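Local coordinates for glycosyl hydrolase family 61, 2 protein (Heterobasidion irregulare TC 32-1, PDB 5NNS) that cleaves crystalline and amorphous polysaccharides as a copper-dependent lytic monooxygenase, giving products oxidised specifically at C1, at residues I47-N52 with L104-I109; P164-E169 with P200-D205. One frame throughout, in Å; residues are numbered along the deposited sequence.

Both contacts are buried, and both reach the same mixed beta sheet. Interaction 1 is the deeper one, about 7 Å from the centre of the chain. It sets the loop 47-52 against Trp106 of strand 106-116. Interaction 2 lies about 12 Å from that centre and packs the later loop 200-205 against residues 164-169, which run into strand 165-176. Neither has a hydrogen bond between its own segments. The first relies on an indole beside a disulfide sulfur, the second on aliphatic and phenyl packing. They touch one another: Ile47 CD1 packs on Phe166 CG at 3.7 Å. Only the second includes a copper ligand.

Interaction 1. Residues I47-N52 with L104-I109; sequences ISCNIN and LEWFKI
Asn50 ND2 is gripped by two acceptors, Pro168 O and Glu169 OE2, which ties down the loop whose Ser48 and Cys49 meet Trp106. The other end of the same amide is held within the loop. Ile51 N donates to Asn50 OD1 over 2.8 Å, tilted 15° from the carbonyl plane. Across the contact Trp106 reaches the loop with CZ2 and CH2 of its six-membered ring. Trp106 CZ2 lies 3.9 Å from Ser48 CB, and Trp106 CH2 lies 4.1 Å from Cys49 SG. Both partners approach the ring obliquely. Cys49 SG stands 5.3 Å from the centroid of the six-membered ring of Trp106, a sulfur-aromatic contact. The first torsion of Ser48 (chi1 57°) sets OG between backbone N and carbonyl carbon, where it is hydrogen-bonded to Thr101 OG1 and leaves the methylene nearer the indole. One face of the indole is lined by Leu104 CB, 3.7 Å above the plane and offset toward the rim. Cys49 is joined to Cys170 of strand 165-176 by a disulfide, and Trp106 also touches Cys170. The backbone oxygens of Ile47 and Ser48 are bound by Arg152. This is core packing of a tryptophan against a disulfide, within the immunoglobulin-like beta sandwich of AA9 enzymes.

Interaction 2. Residues P164-E169 with P200-D205; sequences PQFYPE and PGVNID. With NAG (2-acetamido-2-deoxy-beta-D-glucopyranose), chain C.
Residues 164-169 run into strand 165-176, which carries the copper ligand Tyr167; loop 200-205 meets them where Val202 packs on Pro164 and Phe166. One methyl group serves both partners. Val202 CG1 lies 3.8 Å from Pro164 CG and 3.9 Å from Phe166 CZ. It meets the phenyl ring at its edge, near the ring plane, and the two side chains cross at about a right angle. With CG1 opposite the backbone N (chi1 175°), this branch is the nearer one to Pro164 and Phe166. The backbone of Val202 also takes part: Val202 O sits 3.3 Å from Pro164 CB, close against the proline ring. The ring of Phe166 also meets that of Tyr195, and Phe166 rests on Leu156 of the neighbouring strand.

Side chains alternate along the strand, so Gln165 and Tyr167 lie on the other side from Phe166. That side belongs to the active site, where His1, His80 and Tyr167 surround the copper, the histidine brace with tyrosine of AA9 enzymes. Tyr167 OH donates to Gln165 OE1 over 2.8 Å. The donor stands above the carbonyl plane, 39° out of it. The bond links the copper ligand to a residue that, by similarity, binds O2.

Further along the loop is Asp205, a residue of the glucan-binding site; its carboxylate is hydrogen-bonded to Ser161 and Ser208. The same loop also borders an attached sugar. Pro200 CB comes within 3.2 Å of NAG O3, while Ile204 CD1 lies 3.8 Å from the acetyl methyl C8 of the NAG.

Interaction 1. Residues I47-N52 with L104-I109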
ATOM      1  N   ILE A  47      -1.282  -1.863  10.959  1.00 15.27           N
ATOM      2  CA  ILE A  47      -1.851  -1.843   9.605  1.00 15.10           C
ATOM      3  C   ILE A  47      -1.071  -0.944   8.629  1.00 14.78           C
ATOM      4  O   ILE A  47      -1.183  -1.129   7.413  1.00 14.23           O
ATOM      5  CB  ILE A  47      -3.367  -1.504   9.610  1.00 15.17           C
ATOM      6  CG1 ILE A  47      -4.024  -1.954   8.286  1.00 15.18           C
ATOM      7  CG2 ILE A  47      -3.603  -0.022   9.909  1.00 15.15           C
ATOM      8  CD1 ILE A  47      -5.537  -1.965   8.299  1.00 15.37           C
ATOM      9  N   SER A  48      -0.270  -0.003   9.148  1.00 14.64           N
ATOM     10  CA  SER A  48       0.544   0.870   8.299  1.00 14.81           C
ATOM     11  C   SER A  48       1.567   0.095   7.469  1.00 14.95           C
ATOM     12  O   SER A  48       1.595   0.238   6.248  1.00 14.50           O
ATOM     13  CB  SER A  48       1.255   1.959   9.111  1.00 14.83           C
ATOM     14  OG  SER A  48       2.067   1.405  10.130  1.00 15.27           O
ATOM     15  N   CYS A  49       2.388  -0.729   8.128  1.00 15.42           N
ATOM     16  CA  CYS A  49       3.464  -1.457   7.443  1.00 15.69           C
ATOM     17  C   CYS A  49       3.526  -2.951   7.757  1.00 15.77           C
ATOM     18  O   CYS A  49       4.570  -3.586   7.583  1.00 15.71           O
ATOM     19  CB  CYS A  49       4.800  -0.760   7.718  1.00 16.00           C
ATOM     20  SG  CYS A  49       4.837   0.925   7.066  1.00 16.54           S
ATOM     21  N   ASN A  50       2.380  -3.511   8.161  1.00 15.71           N
ATOM     22  CA  ASN A  50       2.217  -4.934   8.476  1.00 15.43           C
ATOM     23  C   ASN A  50       2.879  -5.315   9.797  1.00 15.45           C
ATOM     24  O   ASN A  50       3.446  -4.465  10.475  1.00 15.28           O
ATOM     25  CB  ASN A  50       2.721  -5.834   7.328  1.00 15.16           C
ATOM     26  CG  ASN A  50       1.804  -7.019   7.062  1.00 14.92           C
ATOM     27  OD1 ASN A  50       1.234  -7.607   7.993  1.00 14.58           O
ATOM     28  ND2 ASN A  50       1.670  -7.387   5.792  1.00 14.64           N
ATOM     29  N   ILE A  51       2.762  -6.591  10.159  1.00 15.73           N
ATOM     30  CA  ILE A  51       3.347  -7.143  11.371  1.00 16.09           C
ATOM     31  C   ILE A  51       4.696  -7.804  11.029  1.00 16.71           C
ATOM     32  O   ILE A  51       4.738  -8.675  10.164  1.00 16.40           O
ATOM     33  CB  ILE A  51       2.404  -8.181  12.025  1.00 15.99           C
ATOM     34  CG1 ILE A  51       1.114  -7.498  12.509  1.00 15.97           C
ATOM     35  CG2 ILE A  51       3.092  -8.882  13.201  1.00 16.06           C
ATOM     36  CD1 ILE A  51      -0.031  -8.450  12.803  1.00 15.96           C
ATOM     37  N   ASN A  52       5.799  -7.424  11.684  1.00 17.30           N
ATOM     38  CA  ASN A  52       5.844  -6.386  12.732  1.00 17.58           C
ATOM     39  C   ASN A  52       6.068  -4.972  12.180  1.00 17.98           C
ATOM     40  O   ASN A  52       5.997  -4.004  12.931  1.00 18.77           O
ATOM     41  CB  ASN A  52       6.891  -6.727  13.804  1.00 17.63           C
ATOM     42  CG  ASN A  52       8.302  -6.863  13.254  1.00 17.72           C
ATOM     43  OD1 ASN A  52       8.590  -6.501  12.112  1.00 17.83           O
ATOM     44  ND2 ASN A  52       9.192  -7.395  14.075  1.00 18.06           N
ATOM     45  N   LEU A 104       2.732   8.419  11.309  1.00 17.98           N
ATOM     46  CA  LEU A 104       2.920   9.269  10.136  1.00 17.55           C
ATOM     47  C   LEU A 104       1.598   9.737   9.545  1.00 17.38           C
ATOM     48  O   LEU A 104       0.529   9.186   9.842  1.00 16.57           O
ATOM     49  CB  LEU A 104       3.745   8.546   9.066  1.00 17.57           C
ATOM     50  CG  LEU A 104       5.086   7.968   9.546  1.00 17.77           C
ATOM     51  CD1 LEU A 104       5.818   7.318   8.382  1.00 17.71           C
ATOM     52  CD2 LEU A 104       5.956   9.030  10.215  1.00 17.78           C
ATOM     53  N   GLU A 105       1.697  10.773   8.712  1.00 17.33           N
ATOM     54  CA  GLU A 105       0.563  11.301   7.963  1.00 17.34           C
ATOM     55  C   GLU A 105       0.584  10.725   6.554  1.00 16.53           C
ATOM     56  O   GLU A 105       1.466  11.053   5.755  1.00 16.44           O
ATOM     57  CB  GLU A 105       0.616  12.823   7.916  1.00 18.13           C
ATOM     58  CG  GLU A 105       0.205  13.480   9.216  1.00 18.86           C
ATOM     59  CD  GLU A 105       0.366  14.984   9.161  1.00 19.86           C
ATOM     60  OE1 GLU A 105       1.515  15.466   9.287  1.00 21.15           O
ATOM     61  OE2 GLU A 105      -0.659  15.683   8.994  1.00 20.41           O
ATOM     62  N   TRP A 106      -0.395   9.876   6.260  1.00 15.69           N
ATOM     63  CA  TRP A 106      -0.448   9.129   5.003  1.00 15.05           C
ATOM     64  C   TRP A 106      -1.358   9.803   4.004  1.00 14.99           C
ATOM     65  O   TRP A 106      -2.482  10.178   4.346  1.00 14.87           O
ATOM     66  CB  TRP A 106      -0.955   7.709   5.255  1.00 14.65           C
ATOM     67  CG  TRP A 106      -0.069   6.970   6.163  1.00 14.44           C
ATOM     68  CD1 TRP A 106      -0.154   6.914   7.523  1.00 14.41           C
ATOM     69  CD2 TRP A 106       1.077   6.201   5.796  1.00 14.26           C
ATOM     70  NE1 TRP A 106       0.860   6.133   8.028  1.00 14.37           N
ATOM     71  CE2 TRP A 106       1.635   5.690   6.988  1.00 14.27           C
ATOM     72  CE3 TRP A 106       1.683   5.884   4.573  1.00 14.29           C
ATOM     73  CZ2 TRP A 106       2.771   4.877   6.996  1.00 14.30           C
ATOM     74  CZ3 TRP A 106       2.817   5.068   4.578  1.00 14.23           C
ATOM     75  CH2 TRP A 106       3.349   4.578   5.784  1.00 14.37           C
ATOM     76  N   PHE A 107      -0.873   9.931   2.767  1.00 14.75           N
ATOM     77  CA  PHE A 107      -1.683  10.398   1.643  1.00 14.51           C
ATOM     78  C   PHE A 107      -1.668   9.360   0.520  1.00 14.28           C
ATOM     79  O   PHE A 107      -0.683   8.646   0.324  1.00 14.29           O
ATOM     80  CB  PHE A 107      -1.226  11.778   1.138  1.00 14.71           C
ATOM     81  CG  PHE A 107       0.205  11.831   0.670  1.00 14.78           C
ATOM     82  CD1 PHE A 107       1.247  12.024   1.580  1.00 14.87           C
ATOM     83  CD2 PHE A 107       0.516  11.713  -0.681  1.00 14.79           C
ATOM     84  CE1 PHE A 107       2.566  12.073   1.150  1.00 14.82           C
ATOM     85  CE2 PHE A 107       1.838  11.765  -1.116  1.00 14.84           C
ATOM     86  CZ  PHE A 107       2.863  11.946  -0.197  1.00 14.72           C
ATOM     87  N   LYS A 108      -2.770   9.312  -0.216  1.00 14.12           N
ATOM     88  CA  LYS A 108      -3.011   8.322  -1.259  1.00 13.94           C
ATOM     89  C   LYS A 108      -2.644   8.904  -2.634  1.00 13.62           C
ATOM     90  O   LYS A 108      -3.148   9.960  -3.014  1.00 13.43           O
ATOM     91  CB  LYS A 108      -4.483   7.946  -1.220  1.00 14.22           C
ATOM     92  CG  LYS A 108      -4.850   6.692  -1.983  1.00 14.25           C
ATOM     93  CD  LYS A 108      -6.353   6.463  -1.963  1.00 14.22           C
ATOM     94  CE  LYS A 108      -6.861   5.951  -0.618  1.00 14.25           C
ATOM     95  NZ  LYS A 108      -8.346   5.824  -0.591  1.00 14.17           N
ATOM     96  N   ILE A 109      -1.751   8.228  -3.360  1.00 13.01           N
ATOM     97  CA  ILE A 109      -1.330   8.689  -4.700  1.00 12.83           C
ATOM     98  C   ILE A 109      -1.995   7.938  -5.853  1.00 12.54           C
ATOM     99  O   ILE A 109      -2.011   8.433  -6.979  1.00 12.48           O
ATOM    100  CB  ILE A 109       0.208   8.674  -4.892  1.00 12.79           C
ATOM    101  CG1 ILE A 109       0.799   7.266  -4.733  1.00 12.75           C
ATOM    102  CG2 ILE A 109       0.860   9.665  -3.935  1.00 12.86           C
ATOM    103  CD1 ILE A 109       2.210   7.153  -5.276  1.00 12.76           C
TER

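Interaction 2. Residues P164-E169 with P200-D205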
ATOM      1  N   PRO A 164     -12.804  -8.064   6.157  1.00 15.51           N
ATOM      2  CA  PRO A 164     -11.840  -7.440   5.249  1.00 15.09           C
ATOM      3  C   PRO A 164     -10.462  -8.032   5.449  1.00 14.32           C
ATOM      4  O   PRO A 164     -10.126  -8.421   6.559  1.00 14.51           O
ATOM      5  CB  PRO A 164     -11.852  -5.968   5.671  1.00 15.23           C
ATOM      6  CG  PRO A 164     -12.267  -5.997   7.103  1.00 15.29           C
ATOM      7  CD  PRO A 164     -13.233  -7.127   7.218  1.00 15.36           C
ATOM      8  N   GLN A 165      -9.696  -8.125   4.370  1.00 13.67           N
ATOM      9  CA  GLN A 165      -8.338  -8.630   4.423  1.00 13.19           C
ATOM     10  C   GLN A 165      -7.409  -7.572   3.840  1.00 12.77           C
ATOM     11  O   GLN A 165      -7.341  -7.394   2.618  1.00 12.58           O
ATOM     12  CB  GLN A 165      -8.238  -9.923   3.640  1.00 13.34           C
ATOM     13  CG  GLN A 165      -8.985 -11.075   4.292  1.00 13.53           C
ATOM     14  CD  GLN A 165      -8.889 -12.359   3.495  1.00 13.55           C
ATOM     15  OE1 GLN A 165      -8.068 -12.493   2.584  1.00 13.49           O
ATOM     16  NE2 GLN A 165      -9.739 -13.313   3.834  1.00 13.63           N
ATOM     17  N   PHE A 166      -6.722  -6.864   4.734  1.00 12.02           N
ATOM     18  CA  PHE A 166      -5.752  -5.847   4.377  1.00 11.72           C
ATOM     19  C   PHE A 166      -4.375  -6.491   4.252  1.00 11.78           C
ATOM     20  O   PHE A 166      -3.941  -7.208   5.158  1.00 11.55           O
ATOM     21  CB  PHE A 166      -5.714  -4.759   5.450  1.00 11.52           C
ATOM     22  CG  PHE A 166      -7.029  -4.062   5.648  1.00 11.35           C
ATOM     23  CD1 PHE A 166      -7.357  -2.949   4.888  1.00 11.36           C
ATOM     24  CD2 PHE A 166      -7.946  -4.515   6.592  1.00 11.18           C
ATOM     25  CE1 PHE A 166      -8.573  -2.302   5.063  1.00 11.27           C
ATOM     26  CE2 PHE A 166      -9.155  -3.870   6.777  1.00 11.20           C
ATOM     27  CZ  PHE A 166      -9.471  -2.763   6.007  1.00 11.17           C
ATOM     28  N   TYR A 167      -3.705  -6.244   3.128  1.00 11.90           N
ATOM     29  CA  TYR A 167      -2.350  -6.750   2.880  1.00 12.12           C
ATOM     30  C   TYR A 167      -1.438  -5.571   2.550  1.00 12.52           C
ATOM     31  O   TYR A 167      -1.297  -5.212   1.376  1.00 12.35           O
ATOM     32  CB  TYR A 167      -2.342  -7.729   1.719  1.00 11.96           C
ATOM     33  CG  TYR A 167      -3.138  -8.991   1.929  1.00 11.79           C
ATOM     34  CD1 TYR A 167      -2.581 -10.087   2.579  1.00 11.75           C
ATOM     35  CD2 TYR A 167      -4.436  -9.104   1.441  1.00 11.71           C
ATOM     36  CE1 TYR A 167      -3.300 -11.256   2.747  1.00 11.75           C
ATOM     37  CE2 TYR A 167      -5.167 -10.264   1.607  1.00 11.72           C
ATOM     38  CZ  TYR A 167      -4.588 -11.343   2.247  1.00 11.73           C
ATOM     39  OH  TYR A 167      -5.306 -12.491   2.434  1.00 11.84           O
ATOM     40  N   PRO A 168      -0.834  -4.948   3.583  1.00 13.08           N
ATOM     41  CA  PRO A 168       0.025  -3.789   3.376  1.00 13.41           C
ATOM     42  C   PRO A 168       1.509  -4.110   3.451  1.00 13.78           C
ATOM     43  O   PRO A 168       1.913  -4.913   4.281  1.00 13.95           O
ATOM     44  CB  PRO A 168      -0.360  -2.887   4.546  1.00 13.35           C
ATOM     45  CG  PRO A 168      -0.687  -3.840   5.644  1.00 13.26           C
ATOM     46  CD  PRO A 168      -1.119  -5.140   5.018  1.00 13.16           C
ATOM     47  N   GLU A 169       2.308  -3.488   2.586  1.00 14.16           N
ATOM     48  CA  GLU A 169       3.768  -3.454   2.748  1.00 14.46           C
ATOM     49  C   GLU A 169       4.284  -2.040   2.538  1.00 15.05           C
ATOM     50  O   GLU A 169       3.634  -1.228   1.877  1.00 15.41           O
ATOM     51  CB  GLU A 169       4.471  -4.417   1.789  1.00 14.17           C
ATOM     52  CG  GLU A 169       4.548  -5.855   2.274  1.00 13.78           C
ATOM     53  CD  GLU A 169       3.251  -6.622   2.117  1.00 13.91           C
ATOM     54  OE1 GLU A 169       2.638  -6.552   1.029  1.00 13.65           O
ATOM     55  OE2 GLU A 169       2.851  -7.317   3.078  1.00 13.83           O
ATOM     56  N   PRO A 200     -18.385   1.561   4.212  1.00 12.25           N
ATOM     57  CA  PRO A 200     -19.111   0.638   3.324  1.00 12.09           C
ATOM     58  C   PRO A 200     -18.227  -0.299   2.511  1.00 11.57           C
ATOM     59  O   PRO A 200     -18.656  -1.402   2.186  1.00 11.42           O
ATOM     60  CB  PRO A 200     -19.879   1.565   2.380  1.00 12.23           C
ATOM     61  CG  PRO A 200     -19.965   2.864   3.096  1.00 12.42           C
ATOM     62  CD  PRO A 200     -18.728   2.966   3.930  1.00 12.29           C
ATOM     63  N   GLY A 201     -17.017   0.147   2.185  1.00 11.05           N
ATOM     64  CA  GLY A 201     -16.056  -0.681   1.468  1.00 10.74           C
ATOM     65  C   GLY A 201     -15.227  -1.629   2.320  1.00 10.39           C
ATOM     66  O   GLY A 201     -14.479  -2.434   1.768  1.00 10.20           O
ATOM     67  N   VAL A 202     -15.354  -1.543   3.647  1.00 10.24           N
ATOM     68  CA  VAL A 202     -14.554  -2.346   4.586  1.00 10.28           C
ATOM     69  C   VAL A 202     -15.355  -3.500   5.183  1.00 10.34           C
ATOM     70  O   VAL A 202     -14.866  -4.626   5.220  1.00 10.42           O
ATOM     71  CB  VAL A 202     -13.971  -1.475   5.726  1.00 10.20           C
ATOM     72  CG1 VAL A 202     -13.236  -2.326   6.768  1.00 10.22           C
ATOM     73  CG2 VAL A 202     -13.034  -0.422   5.150  1.00 10.14           C
ATOM     74  N   ASN A 203     -16.555  -3.200   5.678  1.00 10.34           N
ATOM     75  CA  ASN A 203     -17.455  -4.192   6.250  1.00 10.38           C
ATOM     76  C   ASN A 203     -18.546  -4.443   5.227  1.00 10.60           C
ATOM     77  O   ASN A 203     -19.604  -3.826   5.251  1.00 10.47           O
ATOM     78  CB  ASN A 203     -18.028  -3.676   7.577  1.00 10.19           C
ATOM     79  CG  ASN A 203     -18.896  -4.701   8.291  1.00 10.15           C
ATOM     80  OD1 ASN A 203     -18.834  -5.905   8.017  1.00 10.03           O
ATOM     81  ND2 ASN A 203     -19.694  -4.225   9.239  1.00  9.91           N
ATOM     82  N   ILE A 204     -18.267  -5.369   4.321  1.00 11.19           N
ATOM     83  CA  ILE A 204     -19.093  -5.582   3.139  1.00 11.40           C
ATOM     84  C   ILE A 204     -19.298  -7.067   2.910  1.00 11.66           C
ATOM     85  O   ILE A 204     -18.392  -7.872   3.115  1.00 11.54           O
ATOM     86  CB  ILE A 204     -18.460  -4.906   1.891  1.00 11.59           C
ATOM     87  CG1 ILE A 204     -19.405  -4.972   0.681  1.00 11.66           C
ATOM     88  CG2 ILE A 204     -17.103  -5.509   1.543  1.00 11.62           C
ATOM     89  CD1 ILE A 204     -19.068  -3.962  -0.392  1.00 11.75           C
ATOM     90  N   ASP A 205     -20.514  -7.419   2.518  1.00 12.12           N
ATOM     91  CA  ASP A 205     -20.845  -8.759   2.077  1.00 12.54           C
ATOM     92  C   ASP A 205     -21.257  -8.582   0.630  1.00 12.66           C
ATOM     93  O   ASP A 205     -22.387  -8.191   0.351  1.00 12.82           O
ATOM     94  CB  ASP A 205     -21.991  -9.326   2.927  1.00 12.72           C
ATOM     95  CG  ASP A 205     -22.513 -10.676   2.422  1.00 12.89           C
ATOM     96  OD1 ASP A 205     -21.817 -11.379   1.652  1.00 12.89           O
ATOM     97  OD2 ASP A 205     -23.637 -11.036   2.823  1.00 13.10           O
TER
HETATM   98  C1  NAG C 301     -23.239   2.174  -2.758  1.00 19.15           C
HETATM   99  C2  NAG C 301     -22.484   2.240  -1.424  1.00 19.74           C
HETATM  100  C3  NAG C 301     -23.425   2.335  -0.234  1.00 20.48           C
HETATM  101  C4  NAG C 301     -24.362   3.522  -0.397  1.00 21.23           C
HETATM  102  C5  NAG C 301     -25.159   3.348  -1.691  1.00 21.36           C
HETATM  103  C6  NAG C 301     -26.040   4.576  -1.917  1.00 21.90           C
HETATM  104  C7  NAG C 301     -20.340   1.048  -1.194  1.00 19.84           C
HETATM  105  C8  NAG C 301     -19.680  -0.280  -0.958  1.00 19.71           C
HETATM  106  N2  NAG C 301     -21.674   1.048  -1.213  1.00 19.99           N
HETATM  107  O3  NAG C 301     -22.652   2.452   0.962  1.00 20.58           O
HETATM  108  O4  NAG C 301     -25.253   3.633   0.724  1.00 21.95           O
HETATM  109  O5  NAG C 301     -24.284   3.169  -2.817  1.00 20.06           O
HETATM  110  O6  NAG C 301     -26.713   4.470  -3.175  1.00 23.33           O
HETATM  111  O7  NAG C 301     -19.676   2.056  -1.365  1.00 19.87           O